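Local coordinates for Acarbose/maltose binding protein GacH (Streptomyces glaucescens, PDB 3K01) that binds acarbose and an acarbose homolog, and probably maltose, as the extracellular solute receptor of an ABC transporter, at residues 125-130 / 297-302; 135-140 / 318-323. All blocks are in the same frame, centred on the assembly; numbering follows the deposited sequence. Where two conformers were deposited one is given.

Contacts 1 and 2 lie with their centres about 11 Å apart, and both reach one mixed beta sheet: contact 1 sets the turn before strand 128-129 against strand 293-302, and contact 2 sets the junction of helices 309-320 and 322-332 against strand 132-148. Their segments alternate along the chain: 125-130, 135-140, 297-302, 318-323. Both first segments come from residues 125-140, and both second ones from 297-323. The two strands 132-148 and 293-302 are antiparallel neighbours, and a probable hydrogen bond from Leu300 N to Val136 O (2.8 Å) joins the contacts directly. Chain regions far apart in sequence thus build one compact lobe of the type 2 binding-protein fold.

Contact 1 of 2, residues 125-130 / 297-302; sequences ASTRYE and GWNLSV
Ser126 and Thr127 bring a turn up against Asn299 of strand 293-302, in the sheet of a type 2 solute-binding-protein fold. The turn is a type I beta turn from Ala125 to Arg128, and it leads from helix 121-125 into strand 128-129. Ser126, next along after Ala125, aims its CB at strand 293-302. Its hydroxyl bonds back to Ala123 O, which suits a small polar residue in a buried place just after helix 121-125. As modelled, Ser126 OG lies 2.8 Å from Asn299 ND2, but the amide is probably turned over, and with it turned back this approach may be a hydrogen bond. Asn299 reaches the turn because its CB points toward it, whereas the preceding Trp298 takes the other side of the strand, where it makes a cation-pi contact with Arg89 and an edge-to-face contact with Trp94.

Thr127 lies closest to Asn299 in backbone terms, CA to CA 7.3 Å. Its OG1 sits between the backbone N and carbonyl carbon (chi1 70°) and bonds to Ala124 O, a second link back to the helix; the methyl CG2 is thereby placed beside the backbone N and comes to about van der Waals distance of the end of the Asn299 amide. The two side chains cross at about a right angle. Threonine serves both demands, its hydroxyl meeting the helix carbonyl and its methyl resting near the end of the Asn299 side chain. Strand 128-129 follows, with Tyr129 on helix 92-100. Arg128 begins this extended chain: its NH1 bonds to Thr133 OG1 across the hairpin to strand 132-148, and its backbone closes the turn, Arg128 N donating to Ala125 O at 3.2 Å.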
ATOM      1  N   ALA A 125       5.465  10.452  -6.039  1.00  7.99           N
ATOM      2  CA  ALA A 125       4.257  10.769  -6.786  1.00  8.26           C
ATOM      3  C   ALA A 125       3.015  10.835  -5.912  1.00  7.59           C
ATOM      4  O   ALA A 125       2.113  11.631  -6.150  1.00  8.73           O
ATOM      5  CB  ALA A 125       4.074   9.764  -7.897  1.00  9.48           C
ATOM      6  N   SER A 126       2.968   9.995  -4.871  1.00  7.44           N
ATOM      7  CA  SER A 126       1.802   9.954  -3.981  1.00  7.85           C
ATOM      8  C   SER A 126       1.628  11.261  -3.184  1.00  7.66           C
ATOM      9  O   SER A 126       0.575  11.474  -2.592  1.00  8.65           O
ATOM     10  CB  SER A 126       1.910   8.798  -2.974  1.00  8.16           C
ATOM     11  OG  SER A 126       2.844   9.078  -1.929  1.00  8.18           O
ATOM     12  N   THR A 127       2.654  12.127  -3.178  1.00  7.89           N
ATOM     13  CA  THR A 127       2.557  13.391  -2.429  1.00  8.42           C
ATOM     14  C   THR A 127       1.933  14.522  -3.234  1.00  9.48           C
ATOM     15  O   THR A 127       1.722  15.604  -2.687  1.00 10.18           O
ATOM     16  CB  THR A 127       3.951  13.863  -1.937  1.00  9.38           C
ATOM     17  OG1 THR A 127       4.733  14.294  -3.048  1.00  9.48           O
ATOM     18  CG2 THR A 127       4.671  12.786  -1.119  1.00  9.86           C
ATOM     19  N   ARG A 128       1.634  14.288  -4.507  1.00  9.44           N
ATOM     20  CA  ARG A 128       1.195  15.364  -5.412  1.00 10.47           C
ATOM     21  C   ARG A 128      -0.270  15.243  -5.750  1.00 10.88           C
ATOM     22  O   ARG A 128      -0.792  14.123  -5.921  1.00 11.13           O
ATOM     23  CB  ARG A 128       2.004  15.345  -6.709  1.00 11.62           C
ATOM     24  CG  ARG A 128       3.497  15.319  -6.523  1.00 15.95           C
ATOM     25  CD  ARG A 128       4.135  16.615  -6.803  1.00 20.96           C
ATOM     26  NE  ARG A 128       3.902  17.105  -8.158  1.00 21.99           N
ATOM     27  CZ  ARG A 128       4.014  18.387  -8.468  1.00 22.96           C
ATOM     28  NH1 ARG A 128       4.350  19.260  -7.518  1.00 22.99           N
ATOM     29  NH2 ARG A 128       3.793  18.801  -9.709  1.00 23.09           N
ATOM     30  N   TYR A 129      -0.907  16.392  -5.904  1.00  9.77           N
ATOM     31  CA  TYR A 129      -2.320  16.446  -6.267  1.00 10.85           C
ATOM     32  C   TYR A 129      -2.469  17.646  -7.177  1.00 11.54           C
ATOM     33  O   TYR A 129      -2.151  18.765  -6.776  1.00 11.63           O
ATOM     34  CB  TYR A 129      -3.215  16.587  -5.038  1.00 10.86           C
ATOM     35  CG  TYR A 129      -4.687  16.765  -5.383  1.00 10.92           C
ATOM     36  CD1 TYR A 129      -5.424  15.745  -5.974  1.00 10.40           C
ATOM     37  CD2 TYR A 129      -5.336  17.971  -5.128  1.00 11.05           C
ATOM     38  CE1 TYR A 129      -6.756  15.930  -6.292  1.00 12.75           C
ATOM     39  CE2 TYR A 129      -6.669  18.155  -5.433  1.00 11.94           C
ATOM     40  CZ  TYR A 129      -7.369  17.122  -6.025  1.00 12.09           C
ATOM     41  OH  TYR A 129      -8.708  17.270  -6.326  1.00 13.66           O
ATOM     42  N   GLU A 130      -2.891  17.368  -8.420  1.00 12.22           N
ATOM     43  CA  GLU A 130      -3.142  18.388  -9.442  1.00 14.48           C
ATOM     44  C   GLU A 130      -1.993  19.385  -9.529  1.00 14.40           C
ATOM     45  O   GLU A 130      -2.189  20.599  -9.489  1.00 15.84           O
ATOM     46  CB  GLU A 130      -4.481  19.066  -9.162  1.00 15.72           C
ATOM     47  CG  GLU A 130      -5.615  18.061  -9.258  1.00 18.62           C
ATOM     48  CD  GLU A 130      -6.999  18.659  -9.227  1.00 22.88           C
ATOM     49  OE1 GLU A 130      -7.180  19.781  -8.710  1.00 24.50           O
ATOM     50  OE2 GLU A 130      -7.927  17.963  -9.705  1.00 23.78           O
ATOM     51  N   GLY A 297       1.117   2.700   1.955  1.00  7.81           N
ATOM     52  CA  GLY A 297       2.077   3.401   2.806  1.00  7.17           C
ATOM     53  C   GLY A 297       1.506   4.688   3.359  1.00  7.57           C
ATOM     54  O   GLY A 297       0.301   4.975   3.270  1.00  8.13           O
ATOM     55  N   TRP A 298       2.409   5.480   3.926  1.00  6.86           N
ATOM     56  CA  TRP A 298       2.052   6.690   4.667  1.00  7.47           C
ATOM     57  C   TRP A 298       2.993   7.801   4.293  1.00  6.96           C
ATOM     58  O   TRP A 298       4.175   7.579   4.068  1.00  7.10           O
ATOM     59  CB  TRP A 298       2.156   6.461   6.191  1.00  7.08           C
ATOM     60  CG  TRP A 298       1.139   5.464   6.708  1.00  7.91           C
ATOM     61  CD1 TRP A 298       1.285   4.111   6.793  1.00 10.01           C
ATOM     62  CD2 TRP A 298      -0.196   5.753   7.119  1.00  7.78           C
ATOM     63  NE1 TRP A 298       0.127   3.550   7.269  1.00 10.27           N
ATOM     64  CE2 TRP A 298      -0.800   4.533   7.482  1.00 10.07           C
ATOM     65  CE3 TRP A 298      -0.934   6.943   7.259  1.00  8.48           C
ATOM     66  CZ2 TRP A 298      -2.116   4.458   7.955  1.00 11.14           C
ATOM     67  CZ3 TRP A 298      -2.239   6.875   7.721  1.00 10.46           C
ATOM     68  CH2 TRP A 298      -2.823   5.632   8.055  1.00 10.83           C
ATOM     69  N   ASN A 299       2.423   9.002   4.307  1.00  6.90           N
ATOM     70  CA  ASN A 299       3.098  10.268   4.096  1.00  7.26           C
ATOM     71  C   ASN A 299       2.820  11.142   5.311  1.00  7.37           C
ATOM     72  O   ASN A 299       2.047  10.790   6.205  1.00  7.26           O
ATOM     73  CB  ASN A 299       2.556  10.901   2.804  1.00  7.81           C
ATOM     74  CG  ASN A 299       2.892  10.079   1.574  1.00  7.17           C
ATOM     75  OD1 ASN A 299       3.885   9.370   1.540  1.00  7.30           O
ATOM     76  ND2 ASN A 299       2.065  10.188   0.545  1.00  9.23           N
ATOM     77  N   LEU A 300       3.420  12.329   5.297  1.00  7.15           N
ATOM     78  CA  LEU A 300       3.152  13.360   6.310  1.00  7.04           C
ATOM     79  C   LEU A 300       2.733  14.637   5.625  1.00  6.87           C
ATOM     80  O   LEU A 300       3.380  15.075   4.671  1.00  7.20           O
ATOM     81  CB  LEU A 300       4.398  13.643   7.133  1.00  8.42           C
ATOM     82  CG  LEU A 300       4.950  12.396   7.816  1.00  9.15           C
ATOM     83  CD1 LEU A 300       6.475  12.359   7.730  1.00 15.04           C
ATOM     84  CD2 LEU A 300       4.406  12.292   9.217  1.00 16.23           C
ATOM     85  N   SER A 301       1.637  15.210   6.107  1.00  6.87           N
ATOM     86  CA  SER A 301       1.083  16.430   5.533  0.50  6.68           C
ATOM     87  C   SER A 301       0.888  17.483   6.603  1.00  7.56           C
ATOM     88  O   SER A 301       0.809  17.176   7.795  1.00  7.66           O
ATOM     89  CB  SER A 301      -0.255  16.115   4.878  0.50  6.25           C
ATOM     90  OG  SER A 301      -0.063  15.197   3.822  0.50  3.78           O
ATOM     91  N   VAL A 302       0.801  18.727   6.167  1.00  8.01           N
ATOM     92  CA  VAL A 302       0.619  19.872   7.044  1.00  7.94           C
ATOM     93  C   VAL A 302      -0.806  20.377   6.839  1.00  8.02           C
ATOM     94  O   VAL A 302      -1.250  20.534   5.702  1.00  8.35           O
ATOM     95  CB  VAL A 302       1.638  20.968   6.708  1.00  8.36           C
ATOM     96  CG1 VAL A 302       1.375  22.204   7.562  1.00  8.95           C
ATOM     97  CG2 VAL A 302       3.094  20.471   6.898  1.00  9.43           C
TER

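Contact 2 of 2, residues 135-140 / 318-323; sequences AVPQVI and YMSSAK
Ser320 holds its OG anti to the backbone N (chi1 -175°), which carries the hydroxyl across to Pro137, while with CG1 anti to the carbonyl carbon (chi1 -66°), Val136 leaves CG2 between its backbone N and carbonyl carbon, against the serine CB. In the conformer described, Ser320 OG donates to Pro137 O at 2.7 Å, in the carbonyl plane, with a C=O...O angle of 155°. Beside this bond Val136 CG2 touches Ser320 CB at 3.6 Å. A serine fits well here: it is short enough to pack closely on the valine, yet supplies a donor for a strand carbonyl in a buried place. Just after Pro137 the strand carries a classic beta bulge, Gln138 and Val139 both facing Trp298 of the antiparallel strand 293-302. Gln138, extended through chi1 and chi2, reaches the helix through a bridging water, which accepts from Gln138 NE2 (2.8 Å) and donates to Met319 O (2.8 Å). The other end of that amide is engaged too, Gln138 OE1 accepting from Arg89 NE. At the break between helices 309-320 and 322-332, Ser321 is the N-cap of the second: its OG accepts from Val324 N and donates to Tyr318 O at 2.7 Å, a carbonyl that also takes Ser321 N at 3.1 Å.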
ATOM      1  N   ALA A 135       2.461  16.712   0.611  1.00  7.00           N
ATOM      2  CA  ALA A 135       2.968  15.794   1.630  1.00  7.24           C
ATOM      3  C   ALA A 135       4.429  15.540   1.380  1.00  7.14           C
ATOM      4  O   ALA A 135       4.958  15.906   0.332  1.00  7.57           O
ATOM      5  CB  ALA A 135       2.173  14.451   1.623  1.00  7.85           C
ATOM      6  N   VAL A 136       5.053  14.869   2.342  1.00  7.22           N
ATOM      7  CA  VAL A 136       6.374  14.260   2.163  1.00  7.26           C
ATOM      8  C   VAL A 136       6.244  12.751   2.477  1.00  6.95           C
ATOM      9  O   VAL A 136       5.467  12.356   3.339  1.00  7.89           O
ATOM     10  CB  VAL A 136       7.477  14.894   3.050  1.00  7.16           C
ATOM     11  CG1 VAL A 136       7.722  16.338   2.601  1.00  9.14           C
ATOM     12  CG2 VAL A 136       7.104  14.857   4.538  1.00  9.36           C
ATOM     13  N   PRO A 137       7.012  11.909   1.780  1.00  7.16           N
ATOM     14  CA  PRO A 137       6.857  10.453   1.992  1.00  6.88           C
ATOM     15  C   PRO A 137       7.448   9.980   3.294  1.00  7.29           C
ATOM     16  O   PRO A 137       8.448  10.521   3.787  1.00  8.05           O
ATOM     17  CB  PRO A 137       7.637   9.844   0.814  1.00  7.70           C
ATOM     18  CG  PRO A 137       7.776  10.972  -0.194  1.00  7.81           C
ATOM     19  CD  PRO A 137       7.970  12.178   0.701  1.00  7.98           C
ATOM     20  N   GLN A 138       6.858   8.924   3.839  1.00  6.56           N
ATOM     21  CA  GLN A 138       7.328   8.346   5.097  1.00  6.75           C
ATOM     22  C   GLN A 138       7.644   6.848   4.944  1.00  7.05           C
ATOM     23  O   GLN A 138       8.814   6.456   5.046  1.00  7.66           O
ATOM     24  CB  GLN A 138       6.333   8.588   6.213  1.00  7.78           C
ATOM     25  CG  GLN A 138       6.862   8.189   7.571  1.00  8.30           C
ATOM     26  CD  GLN A 138       5.775   8.111   8.587  1.00  9.02           C
ATOM     27  OE1 GLN A 138       4.752   7.464   8.342  1.00  8.89           O
ATOM     28  NE2 GLN A 138       5.946   8.788   9.746  1.00  9.68           N
ATOM     29  N   VAL A 139       6.630   6.019   4.668  1.00  6.56           N
ATOM     30  CA  VAL A 139       6.878   4.581   4.470  1.00  7.19           C
ATOM     31  C   VAL A 139       6.062   4.093   3.278  1.00  6.86           C
ATOM     32  O   VAL A 139       5.046   4.696   2.894  1.00  6.73           O
ATOM     33  CB  VAL A 139       6.519   3.736   5.723  1.00  8.01           C
ATOM     34  CG1 VAL A 139       7.428   4.066   6.917  1.00  8.94           C
ATOM     35  CG2 VAL A 139       5.098   3.916   6.101  1.00  8.43           C
ATOM     36  N   ILE A 140       6.509   2.990   2.688  1.00  6.70           N
ATOM     37  CA  ILE A 140       5.816   2.369   1.543  1.00  6.96           C
ATOM     38  C   ILE A 140       5.529   0.906   1.837  1.00  7.16           C
ATOM     39  O   ILE A 140       6.253   0.273   2.596  1.00  7.10           O
ATOM     40  CB  ILE A 140       6.686   2.502   0.245  1.00  7.32           C
ATOM     41  CG1 ILE A 140       5.971   1.979  -1.028  1.00  8.13           C
ATOM     42  CG2 ILE A 140       8.070   1.858   0.418  1.00  8.75           C
ATOM     43  CD1 ILE A 140       6.524   2.591  -2.308  1.00  8.07           C
ATOM     44  N   TYR A 318      12.012  16.730   9.123  1.00  7.81           N
ATOM     45  CA  TYR A 318      12.656  15.857  10.095  1.00  8.24           C
ATOM     46  C   TYR A 318      12.079  14.438  10.078  1.00  8.21           C
ATOM     47  O   TYR A 318      12.840  13.465  10.000  1.00  8.64           O
ATOM     48  CB  TYR A 318      12.522  16.490  11.481  1.00  8.82           C
ATOM     49  CG  TYR A 318      12.795  15.545  12.628  1.00  9.83           C
ATOM     50  CD1 TYR A 318      14.099  15.190  12.975  1.00 11.33           C
ATOM     51  CD2 TYR A 318      11.740  14.992  13.343  1.00  9.79           C
ATOM     52  CE1 TYR A 318      14.338  14.314  14.031  1.00 12.03           C
ATOM     53  CE2 TYR A 318      11.972  14.113  14.396  1.00 10.26           C
ATOM     54  CZ  TYR A 318      13.265  13.790  14.717  1.00  9.89           C
ATOM     55  OH  TYR A 318      13.496  12.891  15.765  1.00 11.26           O
ATOM     56  N   MET A 319      10.761  14.302  10.111  1.00  8.43           N
ATOM     57  CA  MET A 319      10.205  12.958  10.177  1.00  8.93           C
ATOM     58  C   MET A 319      10.410  12.180   8.881  1.00  8.94           C
ATOM     59  O   MET A 319      10.429  10.937   8.902  1.00  9.61           O
ATOM     60  CB  MET A 319       8.743  13.034  10.533  1.00  8.68           C
ATOM     61  CG  MET A 319       8.447  13.526  11.944  1.00  9.57           C
ATOM     62  SD  MET A 319       9.039  12.396  13.238  1.00 10.69           S
ATOM     63  CE  MET A 319       7.800  11.070  13.234  1.00 12.36           C
ATOM     64  N   SER A 320      10.557  12.876   7.753  1.00  8.28           N
ATOM     65  CA  SER A 320      10.800  12.243   6.445  0.50  8.51           C
ATOM     66  C   SER A 320      12.284  12.010   6.175  1.00  8.57           C
ATOM     67  O   SER A 320      12.641  11.403   5.162  1.00  9.09           O
ATOM     68  CB  SER A 320      10.191  13.105   5.328  0.50  8.70           C
ATOM     69  OG  SER A 320      10.279  12.493   4.042  0.50  7.90           O
ATOM     70  N   SER A 321      13.141  12.500   7.071  1.00  8.39           N
ATOM     71  CA  SER A 321      14.593  12.472   6.845  1.00  8.77           C
ATOM     72  C   SER A 321      15.171  11.057   6.795  1.00  8.89           C
ATOM     73  O   SER A 321      14.598  10.115   7.381  1.00  9.24           O
ATOM     74  CB  SER A 321      15.321  13.279   7.936  1.00  9.28           C
ATOM     75  OG  SER A 321      15.264  12.614   9.192  1.00  9.84           O
ATOM     76  N   ALA A 322      16.316  10.917   6.137  1.00  9.43           N
ATOM     77  CA  ALA A 322      16.962   9.618   6.088  1.00  9.57           C
ATOM     78  C   ALA A 322      17.221   9.083   7.485  1.00 10.45           C
ATOM     79  O   ALA A 322      17.037   7.890   7.753  1.00 10.51           O
ATOM     80  CB  ALA A 322      18.260   9.692   5.307  1.00  9.91           C
ATOM     81  N   LYS A 323      17.669   9.943   8.390  1.00 10.65           N
ATOM     82  CA  LYS A 323      17.972   9.473   9.730  1.00 10.65           C
ATOM     83  C   LYS A 323      16.744   8.865  10.413  1.00  9.97           C
ATOM     84  O   LYS A 323      16.825   7.771  10.987  1.00 10.11           O
ATOM     85  CB  LYS A 323      18.569  10.614  10.561  1.00 12.12           C
ATOM     86  CG  LYS A 323      18.993  10.185  11.954  1.00 15.92           C
ATOM     87  CD  LYS A 323      19.479  11.405  12.755  1.00 21.29           C
ATOM     88  CE  LYS A 323      19.815  11.032  14.190  1.00 24.28           C
ATOM     89  NZ  LYS A 323      20.340  12.220  14.930  1.00 28.66           N
TER
HETATM   90  O   HOH W   1       8.646   9.357  10.294  1.00  8.97           O